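Local coordinates for ribosome inactivating type 1 protein (Iris hollandica, PDB 3MVG), which is a single-chain plant protein of the type 1 ribosome-inactivating family, with that family's mixed alpha and beta fold, at residues F55-R60 and I183-F188; I133-N138 and A149-V154; S160-A163 and A167-Q170; V52-F55 and P61-L64. All blocks are in the same frame, centred on the assembly; numbering follows the deposited sequence. Where two conformers were deposited one is given.

Contact 1: residues F55-R60 and I183-F188; sequences FDWGNR and IRYDNF
Trp57 and Tyr185 form a small aromatic contact at the protein surface, between the tight turn that joins strands 49-55 and 61-67 and the short strand 184-185. The backbones stay well apart, and the rings alone bridge the gap. Trp57 CH2, at the far rim of the six-membered ring, lies 3.8 Å from Tyr185 CE1 and 4.1 Å from Tyr185 CD1. Tyr185 comes up at the edge of the indole, near its plane, whereas CH2 meets the phenol ring obliquely. With the ring planes turned 48° from each other and the centroids 5.8 Å apart, the pair is neither a stack nor a T-shape. In Trp57, CG is anti to the carbonyl carbon (chi1 -64°), which swings the indole out from the turn. That turn is type I, from Asp56 to Asn59, and the Asp56 carboxylate holds it from within. Asp56 OD1 accepts Arg60 N at 2.9 Å from above the carboxylate plane and takes a weak bond from Gly58 N. In one of the two conformers of Arg60, its NE makes a salt bridge to Asp56 OD2 at 2.8 Å; OD2 also pairs with the hydroxyl of Thr134. Helix 126-138 lies against both rings, Ala130 touching Trp57 and Ile126 touching Tyr185. Tyr185 OH is hydrogen-bonded to Thr11 O, while Trp57 NE1 has a weak bond to Asn127. No polar bond crosses between the segments, so the direct attraction is probably mostly van der Waals, over a mere 64 Å² of buried surface, and each ring is probably positioned largely by its own neighbours.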
loop_
_atom_site.group_PDB
_atom_site.type_symbol
_atom_site.label_atom_id
_atom_site.label_comp_id
_atom_site.label_asym_id
_atom_site.label_seq_id
_atom_site.Cartn_x
_atom_site.Cartn_y
_atom_site.Cartn_z
ATOM N N PHE A 55 16.674 -14.716 5.276
ATOM C CA PHE A 55 17.856 -14.568 6.142
ATOM C C PHE A 55 17.531 -13.732 7.370
ATOM O O PHE A 55 16.949 -12.651 7.254
ATOM C CB PHE A 55 19.001 -13.902 5.374
ATOM C CG PHE A 55 19.559 -14.728 4.241
ATOM C CD1 PHE A 55 18.902 -14.811 3.021
ATOM C CD2 PHE A 55 20.779 -15.393 4.383
ATOM C CE1 PHE A 55 19.429 -15.560 1.971
ATOM C CE2 PHE A 55 21.319 -16.143 3.330
ATOM C CZ PHE A 55 20.645 -16.227 2.128
ATOM N N ASP A 56 17.908 -14.231 8.546
ATOM C CA ASP A 56 17.688 -13.508 9.798
ATOM C C ASP A 56 18.756 -12.434 10.041
ATOM O O ASP A 56 19.544 -12.149 9.145
ATOM C CB ASP A 56 17.544 -14.484 10.976
ATOM C CG ASP A 56 18.854 -15.143 11.391
ATOM O OD1 ASP A 56 19.942 -14.755 10.899
ATOM O OD2 ASP A 56 18.780 -16.070 12.225
ATOM N N TRP A 57 18.765 -11.828 11.228
ATOM C CA TRP A 57 19.701 -10.726 11.492
ATOM C C TRP A 57 21.164 -11.144 11.362
ATOM O O TRP A 57 22.010 -10.315 11.033
ATOM C CB TRP A 57 19.475 -10.071 12.859
ATOM C CG TRP A 57 18.145 -9.385 13.040
ATOM C CD1 TRP A 57 17.176 -9.718 13.941
ATOM C CD2 TRP A 57 17.640 -8.249 12.317
ATOM N NE1 TRP A 57 16.108 -8.866 13.834
ATOM C CE2 TRP A 57 16.358 -7.960 12.840
ATOM C CE3 TRP A 57 18.147 -7.446 11.289
ATOM C CZ2 TRP A 57 15.570 -6.912 12.358
ATOM C CZ3 TRP A 57 17.359 -6.403 10.806
ATOM C CH2 TRP A 57 16.087 -6.147 11.347
ATOM N N GLY A 58 21.456 -12.416 11.612
ATOM C CA GLY A 58 22.816 -12.941 11.467
ATOM C C GLY A 58 23.077 -13.621 10.135
ATOM O O GLY A 58 24.055 -14.353 9.985
ATOM N N ASN A 59 22.211 -13.370 9.153
ATOM C CA ASN A 59 22.258 -14.055 7.859
ATOM C C ASN A 59 22.217 -15.573 7.911
ATOM O O ASN A 59 22.761 -16.248 7.037
ATOM C CB ASN A 59 23.423 -13.565 6.994
ATOM C CG ASN A 59 23.137 -12.238 6.356
ATOM O OD1 ASN A 59 21.978 -11.906 6.066
ATOM N ND2 ASN A 59 24.180 -11.458 6.131
ATOM N N ARG A 60 21.560 -16.108 8.937
ATOM C CA ARG A 60 21.247 -17.528 8.972
ATOM C C ARG A 60 19.977 -17.737 8.160
ATOM O O ARG A 60 18.952 -17.113 8.451
ATOM C CB ARG A 60 21.046 -18.006 10.406
ATOM C CG ARG A 60 22.300 -17.920 11.265
ATOM C CD ARG A 60 21.962 -18.042 12.740
ATOM N NE ARG A 60 21.241 -16.868 13.218
ATOM C CZ ARG A 60 21.814 -15.848 13.850
ATOM N NH1 ARG A 60 23.118 -15.856 14.091
ATOM N NH2 ARG A 60 21.080 -14.822 14.244
ATOM N N ILE A 183 17.140 2.723 10.987
ATOM C CA ILE A 183 15.794 2.345 10.560
ATOM C C ILE A 183 15.085 1.695 11.741
ATOM O O ILE A 183 15.688 0.926 12.490
ATOM C CB ILE A 183 15.842 1.378 9.353
ATOM C CG1 ILE A 183 16.472 2.067 8.137
ATOM C CG2 ILE A 183 14.450 0.853 9.006
ATOM C CD1 ILE A 183 16.878 1.129 7.017
ATOM N N ARG A 184 13.823 2.045 11.940
ATOM C CA ARG A 184 13.020 1.415 12.981
ATOM C C ARG A 184 11.968 0.502 12.371
ATOM O O ARG A 184 11.458 0.775 11.281
ATOM C CB ARG A 184 12.367 2.456 13.893
ATOM C CG ARG A 184 13.386 3.303 14.651
ATOM C CD ARG A 184 12.783 4.009 15.853
ATOM N NE ARG A 184 11.923 5.125 15.474
ATOM C CZ ARG A 184 12.337 6.384 15.347
ATOM N NH1 ARG A 184 11.478 7.331 15.003
ATOM N NH2 ARG A 184 13.610 6.697 15.561
ATOM N N TYR A 185 11.648 -0.570 13.088
ATOM C CA TYR A 185 10.680 -1.562 12.624
ATOM C C TYR A 185 9.578 -1.772 13.640
ATOM O O TYR A 185 9.793 -2.397 14.682
ATOM C CB TYR A 185 11.386 -2.894 12.363
ATOM C CG TYR A 185 12.484 -2.786 11.344
ATOM C CD1 TYR A 185 13.826 -2.775 11.732
ATOM C CD2 TYR A 185 12.188 -2.655 9.987
ATOM C CE1 TYR A 185 14.839 -2.653 10.801
ATOM C CE2 TYR A 185 13.187 -2.537 9.046
ATOM C CZ TYR A 185 14.515 -2.529 9.459
ATOM O OH TYR A 185 15.519 -2.410 8.535
ATOM N N ASP A 186 8.396 -1.256 13.347
ATOM C CA ASP A 186 7.270 -1.367 14.262
ATOM C C ASP A 186 6.442 -2.611 13.965
ATOM O O ASP A 186 6.515 -3.169 12.871
ATOM C CB ASP A 186 6.381 -0.127 14.161
ATOM C CG ASP A 186 7.085 1.144 14.596
ATOM O OD1 ASP A 186 8.071 1.081 15.363
ATOM O OD2 ASP A 186 6.637 2.231 14.163
ATOM N N ASN A 187 5.650 -3.023 14.945
ATOM C CA ASN A 187 4.810 -4.202 14.841
ATOM C C ASN A 187 3.342 -3.856 14.805
ATOM O O ASN A 187 2.932 -2.808 15.311
ATOM C CB ASN A 187 5.070 -5.120 16.029
ATOM C CG ASN A 187 6.426 -5.774 15.965
ATOM O OD1 ASN A 187 6.958 -6.017 14.887
ATOM N ND2 ASN A 187 6.988 -6.072 17.125
ATOM N N PHE A 188 2.558 -4.736 14.196
ATOM C CA PHE A 188 1.106 -4.693 14.313
ATOM C C PHE A 188 0.630 -6.130 14.478
ATOM O O PHE A 188 1.381 -7.075 14.221
ATOM C CB PHE A 188 0.465 -4.011 13.090
ATOM C CG PHE A 188 0.506 -4.840 11.830
ATOM C CD1 PHE A 188 1.626 -4.814 11.012
ATOM C CD2 PHE A 188 -0.579 -5.634 11.457
ATOM C CE1 PHE A 188 1.678 -5.583 9.848
ATOM C CE2 PHE A 188 -0.537 -6.400 10.299
ATOM C CZ PHE A 188 0.592 -6.378 9.496
#

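Contact 2: residues I133-N138 and A149-V154. Unlike the reference sequence in segment 133-138: Thr134 (reference Ser).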
loop_
_atom_site.group_PDB
_atom_site.type_symbol
_atom_site.label_atom_id
_atom_site.label_comp_id
_atom_site.label_asym_id
_atom_site.label_seq_id
_atom_site.Cartn_x
_atom_site.Cartn_y
_atom_site.Cartn_z
ATOM N N ILE A 133 12.448 -16.711 11.364
ATOM C CA ILE A 133 13.530 -17.346 10.619
ATOM C C ILE A 133 14.517 -18.029 11.560
ATOM O O ILE A 133 14.873 -19.189 11.357
ATOM C CB ILE A 133 14.286 -16.342 9.730
ATOM C CG1 ILE A 133 13.361 -15.742 8.667
ATOM C CG2 ILE A 133 15.508 -17.007 9.085
ATOM C CD1 ILE A 133 13.919 -14.436 8.086
ATOM N N THR A 134 14.954 -17.311 12.593
ATOM C CA THR A 134 15.918 -17.865 13.554
ATOM C C THR A 134 15.357 -19.110 14.230
ATOM O O THR A 134 16.071 -20.105 14.416
ATOM C CB THR A 134 16.299 -16.834 14.625
ATOM O OG1 THR A 134 16.923 -15.712 14.005
ATOM C CG2 THR A 134 17.275 -17.413 15.615
ATOM N N THR A 135 14.082 -19.050 14.600
ATOM C CA THR A 135 13.432 -20.154 15.298
ATOM C C THR A 135 13.409 -21.404 14.429
ATOM O O THR A 135 13.795 -22.487 14.880
ATOM C CB THR A 135 12.019 -19.763 15.751
ATOM O OG1 THR A 135 12.110 -18.647 16.644
ATOM C CG2 THR A 135 11.341 -20.910 16.483
ATOM N N LEU A 136 13.005 -21.262 13.170
ATOM C CA LEU A 136 13.014 -22.391 12.264
ATOM C C LEU A 136 14.435 -22.842 11.961
ATOM O O LEU A 136 14.696 -24.039 11.833
ATOM C CB LEU A 136 12.268 -22.066 10.973
ATOM C CG LEU A 136 10.756 -21.834 11.117
ATOM C CD1 LEU A 136 10.118 -21.775 9.742
ATOM C CD2 LEU A 136 10.072 -22.918 11.966
ATOM N N HIS A 137 15.372 -21.896 11.874
ATOM C CA HIS A 137 16.767 -22.258 11.620
ATOM C C HIS A 137 17.300 -23.209 12.688
ATOM O O HIS A 137 17.999 -24.174 12.371
ATOM C CB HIS A 137 17.656 -21.017 11.544
ATOM C CG HIS A 137 19.064 -21.324 11.148
ATOM N ND1 HIS A 137 20.054 -21.586 12.071
ATOM C CD2 HIS A 137 19.638 -21.455 9.929
ATOM C CE1 HIS A 137 21.185 -21.838 11.434
ATOM N NE2 HIS A 137 20.960 -21.765 10.135
ATOM N N ASN A 138 16.947 -22.938 13.939
ATOM C CA ASN A 138 17.501 -23.654 15.083
ATOM C C ASN A 138 16.706 -24.864 15.552
ATOM O O ASN A 138 17.253 -25.718 16.247
ATOM C CB ASN A 138 17.712 -22.682 16.241
ATOM C CG ASN A 138 18.712 -21.593 15.908
ATOM O OD1 ASN A 138 19.581 -21.768 15.049
ATOM N ND2 ASN A 138 18.591 -20.457 16.583
ATOM N N ALA A 149 5.066 -24.022 14.498
ATOM C CA ALA A 149 3.774 -23.525 14.049
ATOM C C ALA A 149 3.665 -22.013 14.226
ATOM O O ALA A 149 3.184 -21.316 13.327
ATOM C CB ALA A 149 2.644 -24.239 14.779
ATOM N N ARG A 150 4.118 -21.497 15.370
ATOM C CA ARG A 150 4.063 -20.057 15.601
ATOM C C ARG A 150 4.868 -19.300 14.537
ATOM O O ARG A 150 4.409 -18.300 13.974
ATOM C CB ARG A 150 4.587 -19.701 16.990
ATOM C CG ARG A 150 4.243 -18.280 17.391
ATOM C CD ARG A 150 5.142 -17.759 18.503
ATOM N NE ARG A 150 4.717 -16.428 18.940
ATOM C CZ ARG A 150 4.992 -15.293 18.291
ATOM N NH1 ARG A 150 5.698 -15.302 17.163
ATOM N NH2 ARG A 150 4.539 -14.141 18.763
ATOM N N SER A 151 6.066 -19.802 14.250
ATOM C CA SER A 151 6.948 -19.157 13.276
ATOM C C SER A 151 6.384 -19.222 11.868
ATOM O O SER A 151 6.487 -18.254 11.111
ATOM C CB SER A 151 8.350 -19.754 13.337
ATOM O OG SER A 151 8.907 -19.530 14.632
ATOM N N LEU A 152 5.759 -20.344 11.523
ATOM C CA LEU A 152 5.101 -20.475 10.228
ATOM C C LEU A 152 3.909 -19.536 10.079
ATOM O O LEU A 152 3.682 -18.999 9.006
ATOM C CB LEU A 152 4.702 -21.924 9.960
ATOM C CG LEU A 152 5.857 -22.851 9.583
ATOM C CD1 LEU A 152 5.397 -24.301 9.623
ATOM C CD2 LEU A 152 6.457 -22.509 8.220
ATOM N N ILE A 153 3.176 -19.292 11.157
ATOM C CA ILE A 153 2.091 -18.308 11.117
ATOM C C ILE A 153 2.635 -16.940 10.699
ATOM O O ILE A 153 2.040 -16.250 9.865
ATOM C CB ILE A 153 1.367 -18.221 12.482
ATOM C CG1 ILE A 153 0.525 -19.482 12.691
ATOM C CG2 ILE A 153 0.489 -16.980 12.561
ATOM C CD1 ILE A 153 -0.011 -19.654 14.107
ATOM N N VAL A 154 3.762 -16.545 11.292
ATOM C CA VAL A 154 4.405 -15.270 10.969
ATOM C C VAL A 154 4.869 -15.258 9.507
ATOM O O VAL A 154 4.554 -14.337 8.748
ATOM C CB VAL A 154 5.592 -14.980 11.926
ATOM C CG1 VAL A 154 6.373 -13.744 11.484
ATOM C CG2 VAL A 154 5.091 -14.794 13.359
#
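Thr135 and Ser151 make the closest approach between helices 126-138 and 146-164: Ser151 OG lies 3.3 Å from Thr135 CB and 3.4 Å from Thr135 CG2, so the serine oxygen rests against the carbon side of the threonine. The two hydroxyls do not bond to each other. Beside them, Leu136 CD2 sits 3.9 Å from Ser151 CB, and the other branch of the leucine, CD1, reaches Leu152 CD2 at 4.0 Å. The two leucine side chains cross at about a right angle, Leu152 turning its end back toward the neighbouring helix.

Each hydroxyl is occupied within its own helix. Ser151 OG, set beside the backbone N (chi1 -62°), bonds to Ser147 O one turn earlier, and Thr135 OG1 does the same with Thr131 O. Both polar atoms are therefore satisfied locally, and no hydrogen bond is needed across the interface. The small serine is consistent with the 6.9 Å between the CA atoms of Thr135 and Ser151.

Further out, Leu136 also packs on Val148 and Leu155 of helix 146-164 and on Ile62 of strand 61-67. Ala149 and Ile153 pack against helix 108-115. The axes of segments 133-138 and 149-154 approach to 9.1 Å and run roughly antiparallel, at 139°. This is the close packing of two successive helices in the helical core of the ribosome-inactivating fold, the first of them lying against the beta sheet.

Contact 3: residues S160-A163 and A167-Q170; sequences SETA and AIEQ
Thr162 and Ile168 press methyl to methyl where helix 146-164 gives way to helix 166-173, their CG2 atoms 3.7 Å apart and their side chains crossing at about a right angle. The same threonine methyl, Thr162 CG2, lies 3.7 Å from Glu169 N, over the backbone of the second helix. It gets there because OG1 takes the crowded position between the backbone N and the carbonyl carbon (chi1 52°), leaving the methyl beside N. The hydroxyl makes weak hydrogen bonds, among them one to Leu158 O in its own helix. Ile168 extends the contact with its longer branch, whose CD1 approaches Glu161 O at 3.9 Å and Glu161 CB at 4.0 Å. The CA atoms of Thr162 and Glu169 are only 4.7 Å apart, so the chain turns sharply here: two consecutive helices are joined at a bend, with a single residue between their ends. Helices 13-27 and 192-199 flank it, Leu20 lying against Thr162 and Glu169, and Ile194 and Leu197 against Ile168.

Away from these methyl contacts the packing is looser. The glutamates contribute backbone atoms and CB, while their carboxylates diverge. Glu161 bends at chi2 and turns its carboxylate off to Tyr108 OH. Glu169 is extended throughout, its carboxylate making a salt bridge to Arg24, which also bonds to the carbonyl oxygens of Thr162 and Ala163 and so ties the second helix to the end of the first.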
loop_
_atom_site.group_PDB
_atom_site.type_symbol
_atom_site.label_atom_id
_atom_site.label_comp_id
_atom_site.label_asym_id
_atom_site.label_seq_id
_atom_site.Cartn_x
_atom_site.Cartn_y
_atom_site.Cartn_z
ATOM N N SER A 160 3.334 -15.345 1.958
ATOM C CA SER A 160 2.195 -15.769 1.127
ATOM C C SER A 160 1.042 -14.768 1.136
ATOM O O SER A 160 0.503 -14.424 0.083
ATOM C CB SER A 160 1.680 -17.131 1.579
ATOM O OG SER A 160 2.675 -18.133 1.455
ATOM N N GLU A 161 0.638 -14.310 2.317
ATOM C CA GLU A 161 -0.553 -13.459 2.389
ATOM C C GLU A 161 -0.315 -12.072 1.819
ATOM O O GLU A 161 -1.199 -11.501 1.186
ATOM C CB GLU A 161 -1.120 -13.368 3.806
ATOM C CG GLU A 161 -1.538 -14.708 4.433
ATOM C CD GLU A 161 -2.757 -15.364 3.810
ATOM O OE1 GLU A 161 -3.293 -14.864 2.796
ATOM O OE2 GLU A 161 -3.181 -16.398 4.360
ATOM N N THR A 162 0.870 -11.514 2.061
ATOM C CA THR A 162 1.249 -10.236 1.455
ATOM C C THR A 162 1.438 -10.355 -0.068
ATOM O O THR A 162 1.121 -9.418 -0.802
ATOM C CB THR A 162 2.516 -9.683 2.104
ATOM O OG1 THR A 162 3.502 -10.712 2.071
ATOM C CG2 THR A 162 2.261 -9.253 3.555
ATOM N N ALA A 163 1.943 -11.495 -0.542
ATOM C CA ALA A 163 1.999 -11.723 -1.992
ATOM C C ALA A 163 0.574 -11.718 -2.575
ATOM O O ALA A 163 0.334 -11.153 -3.634
ATOM C CB ALA A 163 2.689 -13.045 -2.313
ATOM N N ALA A 167 -3.036 -5.105 0.205
ATOM C CA ALA A 167 -3.547 -4.432 1.405
ATOM C C ALA A 167 -2.807 -4.901 2.651
ATOM O O ALA A 167 -2.604 -4.120 3.586
ATOM C CB ALA A 167 -5.035 -4.649 1.564
ATOM N N ILE A 168 -2.404 -6.167 2.669
ATOM C CA ILE A 168 -1.624 -6.690 3.796
ATOM C C ILE A 168 -0.168 -6.215 3.702
ATOM O O ILE A 168 0.413 -5.792 4.706
ATOM C CB ILE A 168 -1.742 -8.227 3.934
ATOM C CG1 ILE A 168 -3.222 -8.634 3.972
ATOM C CG2 ILE A 168 -0.993 -8.708 5.193
ATOM C CD1 ILE A 168 -3.466 -10.134 4.017
ATOM N N GLU A 169 0.415 -6.267 2.505
ATOM C CA GLU A 169 1.727 -5.667 2.262
ATOM C C GLU A 169 1.794 -4.238 2.808
ATOM O O GLU A 169 2.765 -3.861 3.470
ATOM C CB GLU A 169 2.032 -5.663 0.768
ATOM C CG GLU A 169 3.329 -4.968 0.435
ATOM C CD GLU A 169 3.609 -4.914 -1.045
ATOM O OE1 GLU A 169 4.699 -4.444 -1.424
ATOM O OE2 GLU A 169 2.755 -5.354 -1.843
ATOM N N GLN A 170 0.762 -3.446 2.531
ATOM C CA GLN A 170 0.690 -2.049 2.967
ATOM C C GLN A 170 0.857 -1.888 4.479
ATOM O O GLN A 170 1.560 -0.970 4.943
ATOM C CB GLN A 170 -0.648 -1.448 2.527
ATOM C CG GLN A 170 -0.931 -0.088 3.091
ATOM C CD GLN A 170 -0.401 1.002 2.221
ATOM O OE1 GLN A 170 0.802 1.110 1.979
ATOM N NE2 GLN A 170 -1.298 1.815 1.722
#

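Contact 4: residues V52-F55 and P61-L64; sequences VRLF and PITL
Val52 and Leu64, like Leu54 and Ile62, are hydrogen-bonded pairs of two antiparallel strands, and four backbone bonds join them. Val52 N gives to Leu64 O at 2.9 Å, and Leu64 N returns a bond to Val52 O. Leu54 N meets Ile62 O at 2.9 Å, and Ile62 N closes the second pair on Leu54 O. Between these bonds, CA-H...O contacts run from Thr63 to Val52 O and from Pro61 to Leu54 O, the latter short at 3.1 Å.

Apolar contacts dominate the face bearing Val52, Leu54, Ile62 and Leu64. Leu54 CD1 touches Leu64 CD1 diagonally at 3.8 Å. Helices 13-27 and 126-138 cover this face through Phe19 and Ile133.

The opposite face mixes aromatic and polar contacts. Pro61 CB sits over the Phe55 ring in a CH-pi contact, 3.9 Å from the centroid and 21° off the normal. Arg53 runs alongside Pro61, its CG 4.0 Å from Pro61 CB. A water 2.8 Å from Thr63 OG1 also accepts a weak bond from Arg53 NH2. Arg53 NE has its salt bridge with Glu5, and Arg7 makes a cation-pi contact with Phe55, both from strand 3-7. The whole is a beta hairpin formed by two neighbouring inner strands, next to strand 3-7, of the mixed sheet that characterises the N-terminal part of ribosome-inactivating proteins.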
loop_
_atom_site.group_PDB
_atom_site.type_symbol
_atom_site.label_atom_id
_atom_site.label_comp_id
_atom_site.label_asym_id
_atom_site.label_seq_id
_atom_site.Cartn_x
_atom_site.Cartn_y
_atom_site.Cartn_z
ATOM N N VAL A 52 11.853 -19.779 -1.467
ATOM C CA VAL A 52 11.979 -18.434 -0.929
ATOM C C VAL A 52 12.978 -18.512 0.211
ATOM O O VAL A 52 12.671 -19.041 1.281
ATOM C CB VAL A 52 10.622 -17.884 -0.428
ATOM C CG1 VAL A 52 10.794 -16.490 0.168
ATOM C CG2 VAL A 52 9.632 -17.832 -1.569
ATOM N N ARG A 53 14.193 -18.027 -0.039
ATOM C CA ARG A 53 15.249 -18.093 0.956
ATOM C C ARG A 53 15.256 -16.825 1.790
ATOM O O ARG A 53 15.386 -15.717 1.257
ATOM C CB ARG A 53 16.610 -18.349 0.304
ATOM C CG ARG A 53 17.715 -18.606 1.332
ATOM C CD ARG A 53 18.905 -19.393 0.792
ATOM N NE ARG A 53 19.385 -18.899 -0.495
ATOM C CZ ARG A 53 19.415 -19.622 -1.612
ATOM N NH1 ARG A 53 19.867 -19.084 -2.737
ATOM N NH2 ARG A 53 18.999 -20.882 -1.611
ATOM N N LEU A 54 15.095 -16.998 3.098
ATOM C CA LEU A 54 14.964 -15.886 4.029
ATOM C C LEU A 54 16.110 -15.894 5.016
ATOM O O LEU A 54 16.440 -16.940 5.565
ATOM C CB LEU A 54 13.656 -16.011 4.803
ATOM C CG LEU A 54 12.361 -16.075 3.992
ATOM C CD1 LEU A 54 11.204 -16.357 4.920
ATOM C CD2 LEU A 54 12.148 -14.771 3.252
ATOM N N PHE A 55 16.674 -14.716 5.276
ATOM C CA PHE A 55 17.856 -14.568 6.142
ATOM C C PHE A 55 17.531 -13.732 7.370
ATOM O O PHE A 55 16.949 -12.651 7.254
ATOM C CB PHE A 55 19.001 -13.902 5.374
ATOM C CG PHE A 55 19.559 -14.728 4.241
ATOM C CD1 PHE A 55 18.902 -14.811 3.021
ATOM C CD2 PHE A 55 20.779 -15.393 4.383
ATOM C CE1 PHE A 55 19.429 -15.560 1.971
ATOM C CE2 PHE A 55 21.319 -16.143 3.330
ATOM C CZ PHE A 55 20.645 -16.227 2.128
ATOM N N PRO A 61 20.040 -18.596 7.127
ATOM C CA PRO A 61 18.891 -18.752 6.250
ATOM C C PRO A 61 17.996 -19.945 6.552
ATOM O O PRO A 61 18.428 -20.934 7.145
ATOM C CB PRO A 61 19.544 -18.978 4.893
ATOM C CG PRO A 61 20.789 -19.772 5.227
ATOM C CD PRO A 61 21.225 -19.318 6.611
ATOM N N ILE A 62 16.725 -19.821 6.172
ATOM C CA ILE A 62 15.824 -20.968 5.976
ATOM C C ILE A 62 15.136 -20.767 4.633
ATOM O O ILE A 62 14.926 -19.620 4.225
ATOM C CB ILE A 62 14.776 -21.158 7.123
ATOM C CG1 ILE A 62 13.754 -20.017 7.171
ATOM C CG2 ILE A 62 15.468 -21.344 8.453
ATOM C CD1 ILE A 62 12.479 -20.312 6.421
ATOM N N THR A 63 14.811 -21.862 3.939
ATOM C CA THR A 63 14.184 -21.780 2.633
ATOM C C THR A 63 12.771 -22.305 2.704
ATOM O O THR A 63 12.572 -23.494 2.956
ATOM C CB THR A 63 14.980 -22.553 1.577
ATOM O OG1 THR A 63 16.317 -22.036 1.536
ATOM C CG2 THR A 63 14.338 -22.413 0.188
ATOM N N LEU A 64 11.799 -21.430 2.476
ATOM C CA LEU A 64 10.420 -21.871 2.339
ATOM C C LEU A 64 10.216 -22.483 0.963
ATOM O O LEU A 64 10.788 -22.009 -0.027
ATOM C CB LEU A 64 9.458 -20.699 2.491
ATOM C CG LEU A 64 9.485 -19.897 3.789
ATOM C CD1 LEU A 64 8.517 -18.730 3.681
ATOM C CD2 LEU A 64 9.130 -20.781 4.975
HETATM O O HOH W 1 17.636 -23.015 -0.684
#

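Contacts 4 and 1 share Phe55: the hairpin of contact 4 ends in the turn from which contact 1 departs. Along the chain contact 4 closes first; contacts 2 and 3 follow in series, both inside the long loop that contact 1 closes. Helix 146-164 serves contacts 2 and 3, whose centres are about 18 Å apart and which do not touch. Contacts 2 and 4, about 11 Å apart by centres, do touch, Ile133 and His137 packing on the hairpin. Contacts 1 and 2 also touch, their centres about 13 Å apart. Hairpin, its turn and helix 126-138 thus pack together, while contact 3 lies deeper among the helices.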